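PDB 2JJQ: tRNA (uracil(54)-C(5))-methyltransferase from Pyrococcus abyssi, which methylates carbon 5 of uridine 54 in tRNA, using S-adenosyl-L-methionine as the methyl donor. Local coordinates for residues A364-H367 with P368-K372. Residues are numbered along the deposited sequence; the frame is centred on the assembly and turned at random.
Sequences AGLH and PRLVK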
loop_
_atom_site.group_PDB
_atom_site.type_symbol
_atom_site.label_atom_id
_atom_site.label_comp_id
_atom_site.label_asym_id
_atom_site.label_seq_id
_atom_site.Cartn_x
_atom_site.Cartn_y
_atom_site.Cartn_z
ATOM N N ALA A 364 8.951 8.198 8.830
ATOM C CA ALA A 364 9.721 9.192 9.593
ATOM C C ALA A 364 9.805 10.548 8.884
ATOM O O ALA A 364 10.174 11.567 9.511
ATOM C CB ALA A 364 11.132 8.672 9.864
ATOM N N GLY A 365 9.509 10.562 7.586
ATOM C CA GLY A 365 9.623 11.788 6.814
ATOM C C GLY A 365 11.054 12.021 6.379
ATOM O O GLY A 365 11.893 11.142 6.498
ATOM N N LEU A 366 11.352 13.217 5.892
ATOM C CA LEU A 366 12.675 13.527 5.374
ATOM C C LEU A 366 13.691 13.693 6.511
ATOM O O LEU A 366 13.434 14.437 7.447
ATOM C CB LEU A 366 12.625 14.864 4.627
ATOM C CG LEU A 366 11.647 14.934 3.430
ATOM C CD1 LEU A 366 11.765 16.322 2.860
ATOM C CD2 LEU A 366 12.060 13.897 2.387
ATOM N N HIS A 367 14.834 13.026 6.441
ATOM C CA HIS A 367 15.888 13.290 7.436
ATOM C C HIS A 367 16.213 14.789 7.479
ATOM O O HIS A 367 16.368 15.422 6.434
ATOM C CB HIS A 367 17.169 12.575 7.072
ATOM C CG HIS A 367 18.143 12.499 8.208
ATOM N ND1 HIS A 367 18.849 13.592 8.658
ATOM C CD2 HIS A 367 18.512 11.462 8.998
ATOM C CE1 HIS A 367 19.626 13.231 9.663
ATOM N NE2 HIS A 367 19.423 11.949 9.908
ATOM N N PRO A 368 16.345 15.369 8.695
ATOM C CA PRO A 368 16.759 16.787 8.823
ATOM C C PRO A 368 17.971 17.203 7.992
ATOM O O PRO A 368 17.991 18.325 7.447
ATOM C CB PRO A 368 17.040 16.912 10.336
ATOM C CG PRO A 368 15.957 15.992 10.942
ATOM C CD PRO A 368 16.005 14.775 10.008
ATOM N N ARG A 369 18.970 16.341 7.876
ATOM C CA ARG A 369 20.153 16.634 7.055
ATOM C C ARG A 369 19.813 16.781 5.567
ATOM O O ARG A 369 20.403 17.575 4.855
ATOM C CB ARG A 369 21.249 15.573 7.218
ATOM C CG ARG A 369 22.020 15.722 8.534
ATOM C CD ARG A 369 23.050 14.622 8.790
ATOM N NE ARG A 369 23.802 14.937 10.006
ATOM C CZ ARG A 369 24.568 14.068 10.667
ATOM N NH1 ARG A 369 24.675 12.806 10.236
ATOM N NH2 ARG A 369 25.224 14.461 11.767
ATOM N N LEU A 370 18.876 15.976 5.099
ATOM C CA LEU A 370 18.431 16.071 3.707
ATOM C C LEU A 370 17.676 17.397 3.540
ATOM O O LEU A 370 17.855 18.084 2.533
ATOM C CB LEU A 370 17.504 14.882 3.385
ATOM C CG LEU A 370 16.858 14.964 1.999
ATOM C CD1 LEU A 370 17.891 15.143 0.869
ATOM C CD2 LEU A 370 16.006 13.663 1.777
ATOM N N VAL A 371 16.810 17.761 4.499
ATOM C CA VAL A 371 16.168 19.083 4.393
ATOM C C VAL A 371 17.150 20.264 4.358
ATOM O O VAL A 371 17.010 21.181 3.530
ATOM C CB VAL A 371 14.850 19.322 5.249
ATOM C CG1 VAL A 371 14.244 18.064 5.965
ATOM C CG2 VAL A 371 14.704 20.728 5.872
ATOM N N LYS A 372 18.180 20.191 5.196
ATOM C CA LYS A 372 19.258 21.204 5.118
ATOM C C LYS A 372 19.910 21.275 3.739
ATOM O O LYS A 372 20.151 22.376 3.178
ATOM C CB LYS A 372 20.333 20.914 6.166
ATOM C CG LYS A 372 19.810 21.046 7.607
ATOM C CD LYS A 372 20.928 21.091 8.625
ATOM C CE LYS A 372 20.389 21.241 10.056
ATOM N NZ LYS A 372 21.524 21.545 11.010
#
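The imidazole of His367 has Pro368 CD over one face, CG of the histidine lying 3.6 Å from that carbon, and the backbone N of Arg369 at its edge. Arg369 N lies 2.9 Å from His367 ND1, almost exactly in the ring plane, with 160° at the hydrogen, so ND1 is the acceptor of an N-cap bond. Turning its CG away from the backbone N (chi1 -164°) and beside the carbonyl carbon, His367 brings ND1 to the Arg369 amide. The Arg369 side chain runs alongside in the same direction; its CG packs 3.6 Å from His367 CE1, and its guanidinium plane is 28° from that of the ring. The capping bond thus fixes the ring's rotation while the arginine methylenes pass by the ND1-CE1 edge, on the opposite side of the ring plane from Pro368 CD.

Past the cap, His367 O starts the helical bonding: it accepts a hydrogen bond from Val371 N at 3.1 Å and a weak, bent one from Leu370 N. On the buried side, Leu366 CB rests 3.8 Å from Val371 CG1, and Leu366 CD2 meets Leu370 CD2 at 4.0 Å, a small apolar clasp between the loop and the first turn. Both leucines also touch Tyr298, an S-adenosyl-L-methionine-binding residue, while His367 N makes a weak hydrogen bond to Asp346, another such residue. Leu366 N and Ala364 O are held by Asp395 and Arg394 of helix 389-398. This N-capped turn opens helix 368-377, which connects strand 356-359 to its parallel neighbour 381-386 in the class I methyltransferase fold.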